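Local coordinates for protein beta-lactamase II (Erythrobacter litoralis, PDB 6V3U) that probably hydrolyses the amide bond of beta-lactam antibiotics to give substituted beta-amino acids, as a zinc-dependent class B enzyme of the metallo-beta-lactamase superfamily, at residues A151-Y156 with I167-P172; N55-I60 with L82-R87; W66-T71 with M102-G107. All blocks are in the same frame, centred on the assembly; numbering follows the deposited sequence.

Contact 1. Residues A151-Y156 with I167-P172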
loop_
_atom_site.group_PDB
_atom_site.type_symbol
_atom_site.label_atom_id
_atom_site.label_comp_id
_atom_site.label_asym_id
_atom_site.label_seq_id
_atom_site.Cartn_x
_atom_site.Cartn_y
_atom_site.Cartn_z
ATOM N N ALA A 151 -25.225 -16.260 5.599
ATOM C CA ALA A 151 -25.184 -16.444 7.039
ATOM C C ALA A 151 -24.687 -17.860 7.359
ATOM O O ALA A 151 -24.946 -18.800 6.600
ATOM C CB ALA A 151 -26.568 -16.200 7.638
ATOM N N PRO A 152 -23.966 -18.050 8.486
ATOM C CA PRO A 152 -23.763 -17.087 9.573
ATOM C C PRO A 152 -22.607 -16.108 9.367
ATOM O O PRO A 152 -22.364 -15.331 10.274
ATOM C CB PRO A 152 -23.466 -17.993 10.759
ATOM C CG PRO A 152 -22.624 -19.084 10.118
ATOM C CD PRO A 152 -23.217 -19.297 8.740
ATOM N N LEU A 153 -21.895 -16.154 8.241
ATOM C CA LEU A 153 -20.950 -15.081 7.946
ATOM C C LEU A 153 -21.664 -13.747 8.049
ATOM O O LEU A 153 -22.784 -13.595 7.552
ATOM C CB LEU A 153 -20.366 -15.223 6.545
ATOM C CG LEU A 153 -19.278 -16.250 6.307
ATOM C CD1 LEU A 153 -19.077 -16.369 4.817
ATOM C CD2 LEU A 153 -17.984 -15.825 6.994
ATOM N N ARG A 154 -21.028 -12.797 8.727
ATOM C CA ARG A 154 -21.470 -11.408 8.742
ATOM C C ARG A 154 -20.527 -10.629 7.837
ATOM O O ARG A 154 -19.328 -10.542 8.120
ATOM C CB ARG A 154 -21.472 -10.837 10.164
ATOM C CG ARG A 154 -22.443 -11.537 11.125
ATOM C CD ARG A 154 -23.789 -11.768 10.432
ATOM N NE ARG A 154 -24.913 -11.710 11.364
ATOM C CZ ARG A 154 -25.599 -12.769 11.787
ATOM N NH1 ARG A 154 -26.603 -12.602 12.638
ATOM N NH2 ARG A 154 -25.295 -13.990 11.358
ATOM N N LEU A 155 -21.056 -10.087 6.746
ATOM C CA LEU A 155 -20.240 -9.342 5.802
ATOM C C LEU A 155 -20.197 -7.875 6.224
ATOM O O LEU A 155 -21.244 -7.255 6.441
ATOM C CB LEU A 155 -20.793 -9.460 4.383
ATOM C CG LEU A 155 -21.128 -10.819 3.782
ATOM C CD1 LEU A 155 -21.526 -10.589 2.330
ATOM C CD2 LEU A 155 -19.926 -11.694 3.868
ATOM N N TYR A 156 -18.997 -7.313 6.326
ATOM C CA TYR A 156 -18.854 -5.935 6.798
ATOM C C TYR A 156 -17.987 -5.119 5.847
ATOM O O TYR A 156 -16.854 -5.515 5.538
ATOM C CB TYR A 156 -18.268 -5.899 8.224
ATOM C CG TYR A 156 -18.148 -4.503 8.802
ATOM C CD1 TYR A 156 -19.278 -3.790 9.186
ATOM C CD2 TYR A 156 -16.900 -3.879 8.940
ATOM C CE1 TYR A 156 -19.175 -2.486 9.705
ATOM C CE2 TYR A 156 -16.786 -2.586 9.479
ATOM C CZ TYR A 156 -17.928 -1.895 9.839
ATOM O OH TYR A 156 -17.819 -0.618 10.346
ATOM N N ILE A 167 -14.087 -5.866 1.242
ATOM C CA ILE A 167 -14.974 -6.239 2.336
ATOM C C ILE A 167 -14.257 -7.190 3.290
ATOM O O ILE A 167 -13.259 -7.831 2.957
ATOM C CB ILE A 167 -16.291 -6.846 1.828
ATOM C CG1 ILE A 167 -16.071 -8.272 1.279
ATOM C CG2 ILE A 167 -16.922 -5.931 0.788
ATOM C CD1 ILE A 167 -17.300 -8.875 0.579
ATOM N N THR A 168 -14.782 -7.261 4.509
ATOM C CA THR A 168 -14.278 -8.118 5.569
ATOM C C THR A 168 -15.434 -8.991 6.033
ATOM O O THR A 168 -16.605 -8.696 5.774
ATOM C CB THR A 168 -13.744 -7.290 6.755
ATOM O OG1 THR A 168 -14.860 -6.694 7.422
ATOM C CG2 THR A 168 -12.772 -6.159 6.274
ATOM N N VAL A 169 -15.118 -10.085 6.713
ATOM C CA VAL A 169 -16.164 -10.998 7.151
ATOM C C VAL A 169 -15.819 -11.483 8.547
ATOM O O VAL A 169 -14.645 -11.552 8.931
ATOM C CB VAL A 169 -16.383 -12.193 6.171
ATOM C CG1 VAL A 169 -16.645 -11.694 4.769
ATOM C CG2 VAL A 169 -15.186 -13.128 6.154
ATOM N N GLY A 170 -16.855 -11.802 9.308
ATOM C CA GLY A 170 -16.674 -12.255 10.671
ATOM C C GLY A 170 -17.685 -13.314 11.050
ATOM O O GLY A 170 -18.749 -13.448 10.439
ATOM N N LEU A 171 -17.321 -14.075 12.082
ATOM C CA LEU A 171 -18.194 -15.037 12.753
ATOM C C LEU A 171 -18.139 -14.611 14.215
ATOM O O LEU A 171 -17.262 -15.063 14.970
ATOM C CB LEU A 171 -17.708 -16.465 12.531
ATOM C CG LEU A 171 -17.779 -16.868 11.047
ATOM C CD1 LEU A 171 -16.663 -17.812 10.680
ATOM C CD2 LEU A 171 -19.122 -17.500 10.740
ATOM N N PRO A 172 -19.012 -13.689 14.636
ATOM C CA PRO A 172 -18.885 -13.113 15.991
ATOM C C PRO A 172 -18.938 -14.141 17.113
ATOM O O PRO A 172 -18.166 -14.046 18.080
ATOM C CB PRO A 172 -20.076 -12.142 16.060
ATOM C CG PRO A 172 -20.336 -11.758 14.636
ATOM C CD PRO A 172 -20.066 -13.024 13.846
#
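Four backbone bonds zip Arg-154 and Tyr-156 to Gly-170 and Thr-168, making these two antiparallel hydrogen-bonded pairs with the non-hydrogen-bonded pair Leu-155 and Val-169 between them. The straightest are Tyr-156 N to Thr-168 O (2.8 Å, 174° at the hydrogen) and Arg-154 N to Gly-170 O (2.9 Å). Tyr-156 O is gripped twice, by Thr-168 N and by Thr-168 OG1 at 3.0 Å, the hydroxyl coming in tilted 34° from the carbonyl plane. That second bond depends on the Thr-168 rotamer (chi1 71°), which tucks OG1 between its own N and carbonyl carbon; the same oxygen then lies in the plane of the Tyr-156 ring, at its edge.

On the face carrying Leu-155 and Val-169, the two side chains run side by side, and Leu-155 CD2 presses on Val-169 CG1 at 3.4 Å, tighter than usual van der Waals contact. Leu-153 CD2 reaches Val-169 CG2 at 4.0 Å. Past the last pair, Pro-152 CG meets Leu-171 CD2 (3.9 Å). Arg-154 CG reaches over to Pro-172 CD (3.9 Å), the two side chains nearly perpendicular.

This beta hairpin puts strand 154-156 outermost in the five-stranded sheet. Strand 168-171 pairs on its other side, antiparallel, with strand 176-179, helix 199-212 covers the face of Tyr-156 and Thr-168, and Leu-153 packs on Ile-60 and Val-62 of strand 58-62 in the other sheet.

Contact 2. Residues N55-I60 with L82-R87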
loop_
_atom_site.group_PDB
_atom_site.type_symbol
_atom_site.label_atom_id
_atom_site.label_comp_id
_atom_site.label_asym_id
_atom_site.label_seq_id
_atom_site.Cartn_x
_atom_site.Cartn_y
_atom_site.Cartn_z
ATOM N N ASN A 55 -22.241 -24.730 7.059
ATOM C CA ASN A 55 -23.587 -24.326 7.459
ATOM C C ASN A 55 -24.527 -25.492 7.152
ATOM O O ASN A 55 -24.899 -25.712 5.994
ATOM C CB ASN A 55 -24.012 -23.054 6.728
ATOM C CG ASN A 55 -25.418 -22.607 7.090
ATOM O OD1 ASN A 55 -26.178 -23.337 7.727
ATOM N ND2 ASN A 55 -25.778 -21.406 6.662
ATOM N N GLY A 56 -24.945 -26.215 8.191
ATOM C CA GLY A 56 -25.792 -27.376 7.998
ATOM C C GLY A 56 -25.066 -28.481 7.250
ATOM O O GLY A 56 -24.006 -28.935 7.686
ATOM N N ASP A 57 -25.615 -28.920 6.119
ATOM C CA ASP A 57 -24.972 -29.932 5.291
ATOM C C ASP A 57 -24.310 -29.337 4.046
ATOM O O ASP A 57 -24.052 -30.060 3.077
ATOM C CB ASP A 57 -25.987 -31.002 4.904
ATOM C CG ASP A 57 -26.608 -31.682 6.120
ATOM O OD1 ASP A 57 -25.889 -31.899 7.134
ATOM O OD2 ASP A 57 -27.819 -31.977 6.056
ATOM N N ASN A 58 -24.049 -28.033 4.043
ATOM C CA ASN A 58 -23.361 -27.385 2.937
ATOM C C ASN A 58 -22.251 -26.502 3.482
ATOM O O ASN A 58 -22.097 -26.342 4.697
ATOM C CB ASN A 58 -24.350 -26.594 2.077
ATOM C CG ASN A 58 -25.285 -27.517 1.312
ATOM O OD1 ASN A 58 -24.882 -28.120 0.328
ATOM N ND2 ASN A 58 -26.519 -27.652 1.779
ATOM N N THR A 59 -21.456 -25.930 2.573
ATOM C CA THR A 59 -20.432 -24.964 2.962
ATOM C C THR A 59 -20.580 -23.681 2.160
ATOM O O THR A 59 -21.158 -23.665 1.066
ATOM C CB THR A 59 -18.982 -25.487 2.782
ATOM O OG1 THR A 59 -18.805 -26.052 1.474
ATOM C CG2 THR A 59 -18.639 -26.519 3.838
ATOM N N ILE A 60 -20.072 -22.601 2.750
ATOM C CA ILE A 60 -19.877 -21.314 2.090
ATOM C C ILE A 60 -18.379 -21.113 1.902
ATOM O O ILE A 60 -17.598 -21.278 2.849
ATOM C CB ILE A 60 -20.491 -20.164 2.906
ATOM C CG1 ILE A 60 -21.988 -20.409 3.097
ATOM C CG2 ILE A 60 -20.203 -18.791 2.237
ATOM C CD1 ILE A 60 -22.595 -19.587 4.210
ATOM N N LEU A 82 -15.381 -33.450 3.302
ATOM C CA LEU A 82 -16.321 -32.920 4.284
ATOM C C LEU A 82 -17.737 -33.440 4.091
ATOM O O LEU A 82 -18.501 -33.511 5.061
ATOM C CB LEU A 82 -16.361 -31.388 4.209
ATOM C CG LEU A 82 -15.136 -30.545 4.568
ATOM C CD1 LEU A 82 -15.531 -29.067 4.709
ATOM C CD2 LEU A 82 -14.476 -31.074 5.831
ATOM N N ALA A 83 -18.111 -33.786 2.864
ATOM C CA ALA A 83 -19.504 -34.081 2.515
ATOM C C ALA A 83 -20.412 -32.903 2.851
ATOM O O ALA A 83 -21.606 -33.073 3.120
ATOM C CB ALA A 83 -20.005 -35.370 3.182
ATOM N N LYS A 84 -19.833 -31.697 2.835
ATOM C CA LYS A 84 -20.551 -30.438 3.004
ATOM C C LYS A 84 -20.278 -29.628 1.739
ATOM O O LYS A 84 -19.409 -28.742 1.728
ATOM C CB LYS A 84 -20.102 -29.704 4.266
ATOM C CG LYS A 84 -20.171 -30.542 5.541
ATOM C CD LYS A 84 -21.549 -30.496 6.184
ATOM C CE LYS A 84 -21.720 -31.641 7.160
ATOM N NZ LYS A 84 -21.410 -32.913 6.453
ATOM N N PRO A 85 -20.990 -29.920 0.652
ATOM C CA PRO A 85 -20.651 -29.312 -0.640
ATOM C C PRO A 85 -20.835 -27.803 -0.642
ATOM O O PRO A 85 -21.717 -27.259 0.027
ATOM C CB PRO A 85 -21.628 -29.982 -1.605
ATOM C CG PRO A 85 -21.974 -31.327 -0.909
ATOM C CD PRO A 85 -22.048 -30.940 0.537
ATOM N N VAL A 86 -19.994 -27.128 -1.428
ATOM C CA VAL A 86 -20.043 -25.669 -1.523
ATOM C C VAL A 86 -21.332 -25.261 -2.224
ATOM O O VAL A 86 -21.591 -25.664 -3.361
ATOM C CB VAL A 86 -18.815 -25.128 -2.269
ATOM C CG1 VAL A 86 -18.811 -23.601 -2.268
ATOM C CG2 VAL A 86 -17.530 -25.653 -1.659
ATOM N N ARG A 87 -22.145 -24.458 -1.552
ATOM C CA ARG A 87 -23.398 -23.991 -2.122
ATOM C C ARG A 87 -23.398 -22.499 -2.428
ATOM O O ARG A 87 -24.344 -22.012 -3.054
ATOM C CB ARG A 87 -24.565 -24.292 -1.173
ATOM C CG ARG A 87 -24.597 -23.351 0.042
ATOM C CD ARG A 87 -25.983 -23.362 0.677
ATOM N NE ARG A 87 -25.970 -22.876 2.045
ATOM C CZ ARG A 87 -26.090 -21.594 2.370
ATOM N NH1 ARG A 87 -26.224 -20.680 1.416
ATOM N NH2 ARG A 87 -26.070 -21.227 3.645
#
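Thr-59 holds OG1 between its backbone N and carbonyl carbon (chi1 49°), which lets the hydroxyl donate to Lys-84 O over 2.8 Å and leaves CG2 against Lys-84 CB at 3.5 Å. Arg-87 (chi1 75°), extended from CG to NE, runs past Asn-58 CB, its CG 3.8 Å from that atom, and carries the guanidinium to Ile-60, whose CG1 lies 4.2 Å above one face, toward the rim. Asn-55 sits at the guanidinium edge with its amide plane turned 70° away; its ND2 and Arg-87 NH2, 3.0 Å apart, are both donors and not hydrogen-bonded. ND2 bonds Ala-151 O weakly, and Arg-87 NH1 bonds Ser-149 O.

Thr-59 N donates to Pro-85 O (2.9 Å) from well above the carbonyl plane, whereas Arg-87 N reaches Thr-59 O (2.9 Å) nearly along the C=O axis. Pro-85 and Arg-87 flank Val-86, the partner of Thr-59 in the parallel bridge, and OG1 adds Lys-84. Lys-84 CD lies over the type II' turn of residues 55-58, 3.3 Å from Gly-56 O.

Strand 58-62, helix 68-82 and strand 86-90 form a beta-alpha-beta crossover, whose two parallel strands these residues register in the larger sheet of the metallo-beta-lactamase fold.

Contact 3. Residues W66-T71 with M102-G107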
loop_
_atom_site.group_PDB
_atom_site.type_symbol
_atom_site.label_atom_id
_atom_site.label_comp_id
_atom_site.label_asym_id
_atom_site.label_seq_id
_atom_site.Cartn_x
_atom_site.Cartn_y
_atom_site.Cartn_z
ATOM N N TRP A 66 -5.366 -19.114 -5.484
ATOM C CA TRP A 66 -4.638 -18.413 -6.536
ATOM C C TRP A 66 -5.115 -18.837 -7.920
ATOM O O TRP A 66 -5.336 -17.995 -8.798
ATOM C CB TRP A 66 -3.136 -18.665 -6.397
ATOM C CG TRP A 66 -2.434 -17.865 -5.331
ATOM C CD1 TRP A 66 -1.895 -18.345 -4.175
ATOM C CD2 TRP A 66 -2.162 -16.446 -5.344
ATOM N NE1 TRP A 66 -1.307 -17.319 -3.464
ATOM C CE2 TRP A 66 -1.464 -16.144 -4.156
ATOM C CE3 TRP A 66 -2.449 -15.409 -6.240
ATOM C CZ2 TRP A 66 -1.047 -14.845 -3.836
ATOM C CZ3 TRP A 66 -2.024 -14.103 -5.923
ATOM C CH2 TRP A 66 -1.336 -13.841 -4.730
ATOM N N THR A 67 -5.282 -20.147 -8.136
ATOM C CA THR A 67 -5.517 -20.676 -9.468
ATOM C C THR A 67 -6.837 -21.429 -9.545
ATOM O O THR A 67 -7.360 -21.944 -8.547
ATOM C CB THR A 67 -4.389 -21.621 -9.908
ATOM O OG1 THR A 67 -4.387 -22.777 -9.062
ATOM C CG2 THR A 67 -3.032 -20.921 -9.832
ATOM N N ASP A 68 -7.357 -21.487 -10.772
ATOM C CA ASP A 68 -8.505 -22.333 -11.075
ATOM C C ASP A 68 -8.315 -23.743 -10.518
ATOM O O ASP A 68 -9.179 -24.265 -9.804
ATOM C CB ASP A 68 -8.718 -22.369 -12.593
ATOM C CG ASP A 68 -9.891 -23.256 -13.012
ATOM O OD1 ASP A 68 -11.016 -22.732 -13.161
ATOM O OD2 ASP A 68 -9.684 -24.477 -13.197
ATOM N N GLU A 69 -7.167 -24.365 -10.809
ATOM C CA GLU A 69 -6.968 -25.762 -10.427
ATOM C C GLU A 69 -6.872 -25.929 -8.916
ATOM O O GLU A 69 -7.312 -26.954 -8.376
ATOM C CB GLU A 69 -5.720 -26.326 -11.104
ATOM C CG GLU A 69 -4.452 -25.515 -10.850
ATOM C CD GLU A 69 -3.220 -26.159 -11.458
ATOM O OE1 GLU A 69 -3.354 -27.224 -12.104
ATOM O OE2 GLU A 69 -2.117 -25.596 -11.285
ATOM N N GLN A 70 -6.299 -24.943 -8.220
ATOM C CA GLN A 70 -6.316 -24.961 -6.760
ATOM C C GLN A 70 -7.726 -24.798 -6.225
ATOM O O GLN A 70 -8.074 -25.399 -5.200
ATOM C CB GLN A 70 -5.407 -23.858 -6.204
ATOM C CG GLN A 70 -3.926 -24.184 -6.340
ATOM C CD GLN A 70 -3.016 -23.054 -5.886
ATOM O OE1 GLN A 70 -3.457 -21.911 -5.715
ATOM N NE2 GLN A 70 -1.740 -23.371 -5.682
ATOM N N THR A 71 -8.549 -23.987 -6.900
ATOM C CA THR A 71 -9.924 -23.767 -6.453
ATOM C C THR A 71 -10.789 -25.007 -6.705
ATOM O O THR A 71 -11.604 -25.395 -5.853
ATOM C CB THR A 71 -10.489 -22.519 -7.146
ATOM O OG1 THR A 71 -9.728 -21.354 -6.752
ATOM C CG2 THR A 71 -11.945 -22.294 -6.771
HETATM N N MSE A 102 -12.287 -17.984 -10.691
HETATM C CA MSE A 102 -13.712 -17.767 -10.930
HETATM C C MSE A 102 -14.273 -18.807 -11.889
HETATM O O MSE A 102 -15.433 -19.202 -11.779
HETATM C CB MSE A 102 -13.961 -16.367 -11.495
HETATM C CG MSE A 102 -13.719 -15.243 -10.512
HETATM SE SE MSE A 102 -15.041 -15.205 -9.080
HETATM C CE MSE A 102 -16.629 -14.797 -10.127
ATOM N N ALA A 103 -13.435 -19.235 -12.838
ATOM C CA ALA A 103 -13.880 -20.205 -13.833
ATOM C C ALA A 103 -14.317 -21.507 -13.177
ATOM O O ALA A 103 -15.324 -22.102 -13.577
ATOM C CB ALA A 103 -12.770 -20.461 -14.853
ATOM N N ALA A 104 -13.579 -21.965 -12.161
ATOM C CA ALA A 104 -13.961 -23.199 -11.476
ATOM C C ALA A 104 -15.302 -23.043 -10.768
ATOM O O ALA A 104 -16.114 -23.975 -10.745
ATOM C CB ALA A 104 -12.872 -23.611 -10.484
ATOM N N LEU A 105 -15.553 -21.867 -10.190
ATOM C CA LEU A 105 -16.820 -21.633 -9.502
ATOM C C LEU A 105 -17.988 -21.656 -10.477
ATOM O O LEU A 105 -19.022 -22.280 -10.212
ATOM C CB LEU A 105 -16.782 -20.298 -8.766
ATOM C CG LEU A 105 -15.884 -20.209 -7.539
ATOM C CD1 LEU A 105 -16.059 -18.839 -6.865
ATOM C CD2 LEU A 105 -16.199 -21.358 -6.584
ATOM N N HIS A 106 -17.849 -20.961 -11.607
ATOM C CA HIS A 106 -18.929 -20.922 -12.581
ATOM C C HIS A 106 -19.148 -22.275 -13.246
ATOM O O HIS A 106 -20.251 -22.530 -13.738
ATOM C CB HIS A 106 -18.655 -19.834 -13.623
ATOM C CG HIS A 106 -18.664 -18.449 -13.053
ATOM N ND1 HIS A 106 -19.753 -17.928 -12.387
ATOM C CD2 HIS A 106 -17.712 -17.485 -13.026
ATOM C CE1 HIS A 106 -19.475 -16.702 -11.977
ATOM N NE2 HIS A 106 -18.243 -16.409 -12.355
ATOM N N GLY A 107 -18.140 -23.153 -13.244
ATOM C CA GLY A 107 -18.314 -24.479 -13.812
ATOM C C GLY A 107 -19.103 -25.414 -12.922
ATOM O O GLY A 107 -19.794 -26.313 -13.420
#
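The first turn of helix 68-82, opening just after the Thr-67 N-cap, packs here against the short helix 101-107, which follows the metal-binding stretch of His-93, His-95 and Asp-97. Asp-68 carries the contact. Its CG stands anti to the backbone N (chi1 179°), which swings the carboxylate across to the second helix, where OD1 lies 3.3 Å from Ala-103 CB and 3.4 Å from Ala-104 CB. OD1 is also 2.9 Å from Ala-104 N, but the angle is poor for a hydrogen bond, so the approach is one of close packing. OD2 faces Glu-72 OE2, a proximity of like charges that may raise the proton affinity of one of the pair; Glu-69 and Glu-72 bind calcium in a crystal structure of this protein, though none is bound to this chain here.

One turn along, Thr-71 points its CG2 at Ala-104 CB, 4.0 Å away, and more loosely at Leu-105 CD2. The small side chain of Ala-104 lets the helices come near, with the CA atoms of Asp-68 and Ala-104 5.5 Å apart. Thr-71 is fixed from its own side: OG1 donates to Thr-67 O (3.0 Å) from 41° out of the carbonyl plane and is bonded to Ala-65 N besides. Thr-67 O also accepts from Thr-71 N. The cap itself is Thr-67 OG1, accepting from Gln-70 N at 3.0 Å.

Trp-66, before the cap, links this segment to the zinc ligands, stacking on His-95 and meeting His-223. The contact itself is helix-to-helix packing in the metallo-beta-lactamase fold, the Thr-71 side chain about 12 Å from the zinc ion.

From the end of strand 44-55 the chain turns into strand 58-62, the first half of contact 2, then runs through Trp-66 into helix 68-82, where the first half of contact 3 lies. Residues 82-87 return beside strand 58-62, so contact 2 closes the beta-alpha-beta unit. Contact 3 closes later, when helix 101-107 reaches the start of helix 68-82; the two loops therefore cross, though their nearest atoms stay about 6 Å apart. Contact 1 follows in series, closing a hairpin in the five-stranded sheet. It touches contact 2 directly, Leu-153 CD1 lying 3.7 Å from Ile-60 CG2, and thereby joins the two sheets, while contact 3 joins two helices with no touch to contact 1.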